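Local coordinates for ABC-type transport system, sugar-family extracellular solute-binding protein (Peptoclostridium difficile 630, PDB 6HNI) that binds free tyrosine in the cleft between two lobes, probably to deliver it to an ABC-type importer, and has adhesive properties at the bacterial surface, at residues G27-V32 with D86-I91; V211-T216 with P237-E242; Q254-E259 with D287-I292. The protein carries 1 engineered substitution. All coordinates share one frame; numbering follows the deposited sequence.

Contact 1 of 3, residues G27-V32 with D86-I91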
loop_
_atom_site.group_PDB
_atom_site.type_symbol
_atom_site.label_atom_id
_atom_site.label_comp_id
_atom_site.label_asym_id
_atom_site.label_seq_id
_atom_site.Cartn_x
_atom_site.Cartn_y
_atom_site.Cartn_z
ATOM N N GLY A 27 3.473 15.067 -13.470
ATOM C CA GLY A 27 3.286 15.337 -12.023
ATOM C C GLY A 27 3.191 14.034 -11.260
ATOM O O GLY A 27 2.428 13.155 -11.679
ATOM N N ILE A 28 3.989 13.928 -10.182
ATOM C CA ILE A 28 3.881 12.756 -9.300
ATOM C C ILE A 28 3.296 13.272 -7.971
ATOM O O ILE A 28 3.821 14.181 -7.400
ATOM C CB ILE A 28 5.229 12.109 -9.026
ATOM C CG1 ILE A 28 5.945 11.667 -10.338
ATOM C CG2 ILE A 28 5.041 10.931 -8.062
ATOM C CD1 ILE A 28 7.228 10.906 -10.147
ATOM N N THR A 29 2.180 12.653 -7.620
ATOM C CA THR A 29 1.481 13.011 -6.333
ATOM C C THR A 29 1.521 11.782 -5.446
ATOM O O THR A 29 0.959 10.748 -5.751
ATOM C CB THR A 29 0.081 13.557 -6.616
ATOM O OG1 THR A 29 -0.581 13.767 -5.314
ATOM C CG2 THR A 29 -0.819 12.685 -7.408
ATOM N N GLN A 30 2.240 11.937 -4.333
ATOM C CA GLN A 30 2.424 10.848 -3.376
ATOM C C GLN A 30 1.840 11.264 -1.999
ATOM O O GLN A 30 2.090 12.359 -1.548
ATOM C CB GLN A 30 3.906 10.538 -3.224
ATOM C CG GLN A 30 4.224 9.343 -2.357
ATOM C CD GLN A 30 5.699 8.985 -2.288
ATOM O OE1 GLN A 30 6.423 9.081 -3.310
ATOM N NE2 GLN A 30 6.160 8.482 -1.144
ATOM N N LEU A 31 1.070 10.375 -1.378
ATOM C CA LEU A 31 0.417 10.771 -0.107
ATOM C C LEU A 31 1.394 11.153 1.013
ATOM O O LEU A 31 1.210 12.179 1.693
ATOM C CB LEU A 31 -0.497 9.635 0.309
ATOM C CG LEU A 31 -1.163 9.777 1.695
ATOM C CD1 LEU A 31 -2.056 10.985 1.663
ATOM C CD2 LEU A 31 -1.892 8.484 1.957
ATOM N N VAL A 32 2.399 10.309 1.207
ATOM C CA VAL A 32 3.313 10.394 2.337
ATOM C C VAL A 32 4.536 9.518 2.032
ATOM O O VAL A 32 4.426 8.601 1.253
ATOM C CB VAL A 32 2.593 9.958 3.659
ATOM C CG1 VAL A 32 2.255 8.486 3.626
ATOM C CG2 VAL A 32 3.415 10.343 4.905
ATOM N N ASP A 86 1.097 16.712 -18.752
ATOM C CA ASP A 86 0.799 15.688 -19.744
ATOM C C ASP A 86 0.362 14.340 -19.171
ATOM O O ASP A 86 -0.356 13.583 -19.801
ATOM C CB ASP A 86 2.044 15.506 -20.630
ATOM C CG ASP A 86 2.405 16.765 -21.417
ATOM O OD1 ASP A 86 1.596 17.061 -22.296
ATOM O OD2 ASP A 86 3.430 17.438 -21.068
ATOM N N LEU A 87 0.783 14.092 -17.925
ATOM C CA LEU A 87 0.517 12.827 -17.241
ATOM C C LEU A 87 0.647 13.105 -15.749
ATOM O O LEU A 87 1.539 13.797 -15.309
ATOM C CB LEU A 87 1.560 11.777 -17.651
ATOM C CG LEU A 87 1.589 10.462 -16.854
ATOM C CD1 LEU A 87 0.351 9.691 -17.141
ATOM C CD2 LEU A 87 2.815 9.634 -17.253
ATOM N N ILE A 88 -0.268 12.474 -14.996
ATOM C CA ILE A 88 -0.186 12.454 -13.510
ATOM C C ILE A 88 0.014 11.031 -13.016
ATOM O O ILE A 88 -0.683 10.142 -13.473
ATOM C CB ILE A 88 -1.471 13.032 -12.931
ATOM C CG1 ILE A 88 -1.588 14.512 -13.254
ATOM C CG2 ILE A 88 -1.485 12.850 -11.379
ATOM C CD1 ILE A 88 -2.964 15.099 -13.009
ATOM N N PHE A 89 1.043 10.842 -12.225
ATOM C CA PHE A 89 1.293 9.554 -11.576
ATOM C C PHE A 89 0.899 9.741 -10.085
ATOM O O PHE A 89 1.476 10.554 -9.387
ATOM C CB PHE A 89 2.777 9.217 -11.700
ATOM C CG PHE A 89 3.242 7.979 -10.959
ATOM C CD1 PHE A 89 2.484 6.807 -10.923
ATOM C CD2 PHE A 89 4.464 7.989 -10.341
ATOM C CE1 PHE A 89 2.958 5.694 -10.185
ATOM C CE2 PHE A 89 4.940 6.887 -9.646
ATOM C CZ PHE A 89 4.170 5.741 -9.612
ATOM N N ALA A 90 -0.099 8.937 -9.713
ATOM C CA ALA A 90 -0.693 9.053 -8.320
ATOM C C ALA A 90 -0.387 7.773 -7.540
ATOM O O ALA A 90 -0.700 6.652 -7.965
ATOM C CB ALA A 90 -2.202 9.316 -8.413
ATOM N N ILE A 91 0.172 7.986 -6.332
ATOM C CA ILE A 91 0.656 6.916 -5.515
ATOM C C ILE A 91 -0.208 6.924 -4.245
ATOM O O ILE A 91 -0.062 7.832 -3.433
ATOM C CB ILE A 91 2.144 7.096 -5.152
ATOM C CG1 ILE A 91 3.022 7.191 -6.438
ATOM C CG2 ILE A 91 2.638 6.011 -4.225
ATOM C CD1 ILE A 91 4.413 7.622 -6.080
#

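Contact 2 of 3, residues V211-T216 with P237-E242. With TYR (tyrosine), chain B.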
loop_
_atom_site.group_PDB
_atom_site.type_symbol
_atom_site.label_atom_id
_atom_site.label_comp_id
_atom_site.label_asym_id
_atom_site.label_seq_id
_atom_site.Cartn_x
_atom_site.Cartn_y
_atom_site.Cartn_z
ATOM N N VAL A 211 -3.162 -11.996 17.698
ATOM C CA VAL A 211 -2.308 -11.513 16.595
ATOM C C VAL A 211 -2.981 -10.268 16.022
ATOM O O VAL A 211 -4.203 -10.145 16.054
ATOM C CB VAL A 211 -2.155 -12.636 15.540
ATOM C CG1 VAL A 211 -3.471 -12.879 14.801
ATOM C CG2 VAL A 211 -1.051 -12.310 14.511
ATOM N N LEU A 212 -2.151 -9.343 15.529
ATOM C CA LEU A 212 -2.613 -8.136 14.818
ATOM C C LEU A 212 -2.335 -8.313 13.329
ATOM O O LEU A 212 -1.219 -8.743 12.987
ATOM C CB LEU A 212 -1.897 -6.934 15.275
ATOM C CG LEU A 212 -2.468 -5.616 14.789
ATOM C CD1 LEU A 212 -3.785 -5.226 15.407
ATOM C CD2 LEU A 212 -1.457 -4.507 14.998
ATOM N N TYR A 213 -3.343 -8.044 12.529
ATOM C CA TYR A 213 -3.141 -7.978 11.041
ATOM C C TYR A 213 -3.132 -6.515 10.623
ATOM O O TYR A 213 -4.037 -5.753 10.972
ATOM C CB TYR A 213 -4.248 -8.733 10.351
ATOM C CG TYR A 213 -4.098 -8.752 8.821
ATOM C CD1 TYR A 213 -3.212 -9.610 8.210
ATOM C CD2 TYR A 213 -4.820 -7.894 7.996
ATOM C CE1 TYR A 213 -3.053 -9.580 6.810
ATOM C CE2 TYR A 213 -4.663 -7.909 6.618
ATOM C CZ TYR A 213 -3.810 -8.794 6.083
ATOM O OH TYR A 213 -3.649 -8.761 4.667
ATOM N N VAL A 214 -2.118 -6.130 9.840
ATOM C CA VAL A 214 -2.018 -4.765 9.332
ATOM C C VAL A 214 -2.320 -4.770 7.834
ATOM O O VAL A 214 -1.463 -5.206 7.022
ATOM C CB VAL A 214 -0.675 -4.147 9.674
ATOM C CG1 VAL A 214 -0.546 -2.734 9.099
ATOM C CG2 VAL A 214 -0.442 -4.140 11.193
ATOM N N PRO A 215 -3.485 -4.296 7.447
ATOM C CA PRO A 215 -3.781 -4.157 6.007
ATOM C C PRO A 215 -2.919 -3.045 5.412
ATOM O O PRO A 215 -2.141 -2.393 6.072
ATOM C CB PRO A 215 -5.266 -3.769 5.974
ATOM C CG PRO A 215 -5.653 -3.469 7.353
ATOM C CD PRO A 215 -4.516 -3.627 8.282
ATOM N N THR A 216 -3.047 -2.905 4.077
ATOM C CA THR A 216 -2.403 -1.768 3.400
ATOM C C THR A 216 -3.185 -0.461 3.583
ATOM O O THR A 216 -3.909 0.009 2.732
ATOM C CB THR A 216 -2.095 -2.077 1.900
ATOM O OG1 THR A 216 -3.270 -2.251 1.176
ATOM C CG2 THR A 216 -1.164 -3.275 1.822
ATOM N N PRO A 237 2.228 -10.942 18.145
ATOM C CA PRO A 237 2.784 -10.950 16.754
ATOM C C PRO A 237 1.939 -10.071 15.856
ATOM O O PRO A 237 0.702 -10.078 15.905
ATOM C CB PRO A 237 2.705 -12.415 16.343
ATOM C CG PRO A 237 2.280 -13.194 17.553
ATOM C CD PRO A 237 1.696 -12.263 18.550
ATOM N N VAL A 238 2.631 -9.306 15.026
ATOM C CA VAL A 238 1.985 -8.470 14.018
ATOM C C VAL A 238 2.346 -8.959 12.573
ATOM O O VAL A 238 3.521 -8.999 12.231
ATOM C CB VAL A 238 2.444 -7.013 14.176
ATOM C CG1 VAL A 238 1.751 -6.146 13.178
ATOM C CG2 VAL A 238 2.155 -6.506 15.598
ATOM N N ILE A 239 1.322 -9.374 11.875
ATOM C CA ILE A 239 1.461 -9.775 10.449
ATOM C C ILE A 239 0.974 -8.598 9.656
ATOM O O ILE A 239 -0.156 -8.160 9.751
ATOM C CB ILE A 239 0.611 -11.016 10.154
ATOM C CG1 ILE A 239 1.033 -12.215 11.001
ATOM C CG2 ILE A 239 0.665 -11.336 8.674
ATOM C CD1 ILE A 239 2.482 -12.553 11.003
ATOM N N ALA A 240 1.837 -8.143 8.723
ATOM C CA ALA A 240 1.441 -7.065 7.813
ATOM C C ALA A 240 1.210 -7.605 6.416
ATOM O O ALA A 240 1.780 -8.649 6.039
ATOM C CB ALA A 240 2.511 -5.992 7.756
ATOM N N ALA A 241 0.440 -6.865 5.644
ATOM C CA ALA A 241 0.155 -7.227 4.239
ATOM C C ALA A 241 1.358 -7.108 3.308
ATOM O O ALA A 241 1.361 -7.794 2.290
ATOM C CB ALA A 241 -0.974 -6.384 3.720
ATOM N N GLU A 242 2.339 -6.302 3.661
ATOM C CA GLU A 242 3.537 -6.090 2.828
ATOM C C GLU A 242 4.718 -5.732 3.662
ATOM O O GLU A 242 4.583 -5.634 4.901
ATOM C CB GLU A 242 3.254 -5.079 1.716
ATOM C CG GLU A 242 2.850 -3.680 2.152
ATOM C CD GLU A 242 3.995 -2.693 2.319
ATOM O OE1 GLU A 242 5.138 -2.961 1.837
ATOM O OE2 GLU A 242 3.760 -1.603 2.922
HETATM N N TYR B . -2.995 0.098 -0.581
HETATM C CA TYR B . -2.897 1.492 -0.114
HETATM C C TYR B . -3.880 2.357 -0.886
HETATM O O TYR B . -3.824 3.572 -0.738
HETATM C CB TYR B . -1.445 2.009 -0.075
HETATM C CG TYR B . -0.601 1.288 0.923
HETATM C CD1 TYR B . -0.873 1.438 2.314
HETATM C CD2 TYR B . 0.395 0.419 0.588
HETATM C CE1 TYR B . -0.160 0.719 3.238
HETATM C CE2 TYR B . 1.121 -0.309 1.505
HETATM C CZ TYR B . 0.828 -0.158 2.881
HETATM O OH TYR B . 1.538 -0.886 3.816
HETATM O OXT TYR B . -4.757 1.842 -1.549
#

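Contact 3 of 3, residues Q254-E259 with D287-I292. With TYR (tyrosine), chain B; EDO (1,2-ethanediol), chain D.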
loop_
_atom_site.group_PDB
_atom_site.type_symbol
_atom_site.label_atom_id
_atom_site.label_comp_id
_atom_site.label_asym_id
_atom_site.label_seq_id
_atom_site.Cartn_x
_atom_site.Cartn_y
_atom_site.Cartn_z
ATOM N N GLN A 254 3.828 -11.745 3.760
ATOM C CA GLN A 254 3.999 -12.500 2.537
ATOM C C GLN A 254 3.328 -11.611 1.478
ATOM O O GLN A 254 2.119 -11.704 1.213
ATOM C CB GLN A 254 3.342 -13.883 2.608
ATOM C CG GLN A 254 3.561 -14.700 1.350
ATOM C CD GLN A 254 3.074 -16.120 1.479
ATOM O OE1 GLN A 254 2.173 -16.448 2.328
ATOM N NE2 GLN A 254 3.642 -16.959 0.709
ATOM N N GLY A 255 4.133 -10.697 0.932
ATOM C CA GLY A 255 3.620 -9.611 0.124
ATOM C C GLY A 255 4.369 -9.335 -1.164
ATOM O O GLY A 255 5.371 -9.972 -1.427
ATOM N N ILE A 256 3.813 -8.389 -1.893
ATOM C CA ILE A 256 4.335 -8.053 -3.245
ATOM C C ILE A 256 5.478 -7.083 -3.158
ATOM O O ILE A 256 5.788 -6.457 -2.129
ATOM C CB ILE A 256 3.224 -7.482 -4.122
ATOM C CG1 ILE A 256 2.802 -6.085 -3.627
ATOM C CG2 ILE A 256 2.084 -8.476 -4.282
ATOM C CD1 ILE A 256 2.009 -5.268 -4.600
ATOM N N ASN A 257 6.154 -6.936 -4.301
ATOM C CA ASN A 257 7.318 -6.020 -4.422
ATOM C C ASN A 257 6.856 -4.723 -5.025
ATOM O O ASN A 257 6.518 -4.632 -6.246
ATOM C CB ASN A 257 8.391 -6.704 -5.302
ATOM C CG ASN A 257 9.665 -5.902 -5.446
ATOM O OD1 ASN A 257 9.636 -4.692 -5.583
ATOM N ND2 ASN A 257 10.816 -6.614 -5.479
ATOM N N TYR A 258 6.869 -3.671 -4.213
ATOM C CA TYR A 258 6.308 -2.393 -4.651
ATOM C C TYR A 258 7.207 -1.637 -5.665
ATOM O O TYR A 258 6.679 -0.923 -6.522
ATOM C CB TYR A 258 6.007 -1.514 -3.442
ATOM C CG TYR A 258 4.634 -1.807 -2.834
ATOM C CD1 TYR A 258 4.456 -2.901 -1.964
ATOM C CD2 TYR A 258 3.552 -1.034 -3.110
ATOM C CE1 TYR A 258 3.222 -3.159 -1.430
ATOM C CE2 TYR A 258 2.297 -1.274 -2.508
ATOM C CZ TYR A 258 2.166 -2.372 -1.697
ATOM O OH TYR A 258 0.939 -2.634 -1.074
ATOM N N GLU A 259 8.513 -1.830 -5.567
ATOM C CA GLU A 259 9.399 -1.231 -6.606
ATOM C C GLU A 259 9.036 -1.832 -7.948
ATOM O O GLU A 259 8.954 -1.090 -8.967
ATOM C CB GLU A 259 10.851 -1.439 -6.263
ATOM C CG GLU A 259 11.704 -0.654 -7.287
ATOM C CD GLU A 259 13.204 -0.595 -6.997
ATOM O OE1 GLU A 259 13.651 -0.747 -5.826
ATOM O OE2 GLU A 259 13.951 -0.336 -7.974
ATOM N N ASP A 287 0.919 -11.255 -8.770
ATOM C CA ASP A 287 0.674 -12.505 -8.118
ATOM C C ASP A 287 1.906 -13.093 -7.416
ATOM O O ASP A 287 1.842 -14.254 -6.979
ATOM C CB ASP A 287 0.179 -13.511 -9.162
ATOM C CG ASP A 287 -1.104 -13.061 -9.836
ATOM O OD1 ASP A 287 -2.090 -12.878 -9.105
ATOM O OD2 ASP A 287 -1.118 -12.840 -11.069
ATOM N N ASP A 288 3.004 -12.332 -7.332
ATOM C CA ASP A 288 4.282 -12.779 -6.855
ATOM C C ASP A 288 4.537 -12.188 -5.465
ATOM O O ASP A 288 4.733 -10.967 -5.298
ATOM C CB ASP A 288 5.340 -12.269 -7.825
ATOM C CG ASP A 288 6.703 -12.928 -7.685
ATOM O OD1 ASP A 288 6.877 -13.776 -6.811
ATOM O OD2 ASP A 288 7.629 -12.601 -8.541
ATOM N N THR A 289 4.511 -13.050 -4.466
ATOM C CA THR A 289 4.774 -12.626 -3.097
ATOM C C THR A 289 6.037 -13.300 -2.545
ATOM O O THR A 289 6.485 -14.342 -3.040
ATOM C CB THR A 289 3.557 -12.915 -2.176
ATOM O OG1 THR A 289 3.286 -14.319 -2.145
ATOM C CG2 THR A 289 2.328 -12.167 -2.622
ATOM N N ASP A 290 6.576 -12.702 -1.491
ATOM C CA ASP A 290 7.772 -13.190 -0.811
ATOM C C ASP A 290 7.595 -13.020 0.665
ATOM O O ASP A 290 7.006 -12.013 1.118
ATOM C CB ASP A 290 9.024 -12.445 -1.253
ATOM C CG ASP A 290 9.444 -12.837 -2.699
ATOM O OD1 ASP A 290 10.074 -13.894 -2.854
ATOM O OD2 ASP A 290 9.129 -12.111 -3.667
ATOM N N ILE A 291 8.066 -14.026 1.411
ATOM C CA ILE A 291 7.950 -13.971 2.870
ATOM C C ILE A 291 9.177 -13.255 3.437
ATOM O O ILE A 291 10.334 -13.640 3.166
ATOM C CB ILE A 291 7.816 -15.369 3.517
ATOM C CG1 ILE A 291 6.626 -16.133 2.971
ATOM C CG2 ILE A 291 7.703 -15.270 5.074
ATOM C CD1 ILE A 291 6.603 -17.594 3.341
ATOM N N ILE A 292 8.920 -12.180 4.195
ATOM C CA ILE A 292 9.958 -11.372 4.812
ATOM C C ILE A 292 9.574 -11.235 6.309
ATOM O O ILE A 292 8.416 -10.963 6.673
ATOM C CB ILE A 292 10.110 -9.987 4.116
ATOM C CG1 ILE A 292 10.611 -10.187 2.661
ATOM C CG2 ILE A 292 11.051 -9.089 4.906
ATOM C CD1 ILE A 292 10.690 -8.911 1.836
HETATM N N TYR B . -2.995 0.098 -0.581
HETATM C CA TYR B . -2.897 1.492 -0.114
HETATM C C TYR B . -3.880 2.357 -0.886
HETATM O O TYR B . -3.824 3.572 -0.738
HETATM C CB TYR B . -1.445 2.009 -0.075
HETATM C CG TYR B . -0.601 1.288 0.923
HETATM C CD1 TYR B . -0.873 1.438 2.314
HETATM C CD2 TYR B . 0.395 0.419 0.588
HETATM C CE1 TYR B . -0.160 0.719 3.238
HETATM C CE2 TYR B . 1.121 -0.309 1.505
HETATM C CZ TYR B . 0.828 -0.158 2.881
HETATM O OH TYR B . 1.538 -0.886 3.816
HETATM O OXT TYR B . -4.757 1.842 -1.549
HETATM C C1 EDO D . 7.936 -9.998 -3.121
HETATM O O1 EDO D . 7.384 -9.996 -4.431
HETATM C C2 EDO D . 7.976 -8.749 -2.287
HETATM O O2 EDO D . 9.023 -8.675 -1.360
HETATM O O HOH W 1 5.778 -8.735 -6.571
HETATM O O HOH W 2 10.626 -9.514 -5.266
#

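Contact 1 of 3, residues G27-V32 with D86-I91
In the N-terminal lobe of this periplasmic-binding-protein fold, strand 24-30 and strand 87-91 are neighbours in a parallel five-stranded Rossmann-like sheet, and residues 27-30 pair with 88-91. The odd-numbered members of the first strand carry the ladder: G27 N gives a hydrogen bond to L87 O (3.0 Å) and G27 O takes one from F89 N (2.8 Å), then T29 N and T29 O repeat the pattern with F89 O and I91 N. Past the strand end, L31 N reaches I91 O in a weak bond of 3.5 Å. Bonds from I28 and Q30 to strand 59-65 and the residues after it hold the other edge.

On one face, I28 and F89 lie side by side, I28 CG2 3.8 Å from F89 CD2 and I28 CG1 at the ring edge. I91 CG1 sits over one face of the same ring, toward its rim, and F44 of helix 35-50 stacks on F89. On the reverse face T29 CG2 touches A90 CB at 3.8 Å, beneath helices 70-82 and 93-102. With CG anti to its backbone N (chi1 -175°), Q30 extends past I91 CD1. Its amide is gripped twice, NE2 giving hydrogen bonds to D38 OD1 and, 3.0 Å away, to V32 O, which it approaches from 47° out of the carbonyl plane.

Contact 2 of 3, residues V211-T216 with P237-E242
The first torsions of T216 and E242 turn both side chains to the bound tyrosine: chi1 of 65° sets T216 OG1 between its own backbone N and carbonyl carbon, and E242 CG takes the equivalent position at 61° before the chain bends at chi2 (91°). T216 OG1 accepts a hydrogen bond from the ligand's amino N at 2.9 Å, and is also held by Q172 NE2. E242 OE2 receives the ligand's phenolic OH in a short bond of 2.5 Å, while E242 OE1 caps G244 N at the start of helix 243-247, so that bonds on both oxygens probably hold the carboxylate's rotation. Between these two polar ends the methyl T216 CG2 packs on A241 CB (3.6 Å) and lies near CE2 of the ligand ring.

Behind the pocket, 211-214 and 238-240 run parallel. L212 N bonds to P237 O, L212 O accepts from I239 N, V214 N bonds to I239 O, and V214 O accepts from A241 N at 2.9 Å, so the ladder extends one residue beyond the second strand. On one face L212 and V238 point the same way, and V214 CG2 comes across to V238 CG1 at 3.6 Å; V227 and A231 of helix 224-233 cover this layer. On the reverse face the Y213 ring runs forward along the sheet, its OH ending 3.7 Å from A241 CB, while Y213 CD1 lies 4.3 Å from I239 CG2.

The connection through helices 218-221 and 224-233 makes the two neighbouring parallel strands a beta-alpha-beta crossover. Ligand-binding loops at the C-terminal ends of adjacent parallel strands are the hallmark of a Rossmann-like lobe in a periplasmic binding protein, here presenting T216 and E242 to the amino and phenol ends of tyrosine.

Contact 3 of 3, residues Q254-E259 with D287-I292
Q254 and G255 pair antiparallel with I291 and D290, Q254 with I291 as a non-hydrogen-bonded pair and G255 with D290 as a hydrogen-bonded one, before the chains diverge. Both bonds of the G255 pair are bent: D290 N reaches G255 O at 3.0 Å, and G255 N meets D290 O at 3.2 Å from 36° out of the carbonyl plane. Strands 252-255 and 290-294 belong to a small three-stranded mixed sheet, from which 254-259 crosses to the N-terminal lobe, consistent with an interlobe connection of a periplasmic-binding-protein fold.

The Q254 side chain extends with CG anti to the backbone N (chi1 -178°), which lays its aliphatic part across two neighbours, CG lying 3.5 Å from T289 OG1 and 3.8 Å from I291 CG1. T289 CG2 turns to the opposite flank and meets I256 CG2 at 4.1 Å. I256 CD1 in turn lies over one face of the Y258 ring, offset to its rim. Y258 OH stands 3.5 Å from ligand CE2 and is hydrogen-bonded to D137 OD2, which also binds the ligand.

Where the backbones separate, a water accepts a hydrogen bond from N257 N and donates one to D288 O (2.8 Å). N257 OD1 caps K260 N at the start of helix 258-273. The chemistry thus changes from direct backbone bonds at G255 to water bridging at N257, while apolar contacts through I256 connect the pairing to the pocket wall at Y258.

Along the chain the three contacts follow in series. Contact 1 belongs to the five-stranded sheet of the N-terminal lobe and contact 2 to the four-stranded sheet of the other; they lie on opposite sides of the chain's centre, with contact centres 27 Å apart. Contact 3, in the small mixed sheet, is centred 14 Å from contact 2 and 23 Å from contact 1. Through 254-259 the chain crosses from the second lobe to the first, so helix 258-273 packs beside helix 35-50, which also covers contact 1. Y258, carried by that helix, meets T216 and E242 of the other lobe around the ligand, consistent with the closed state.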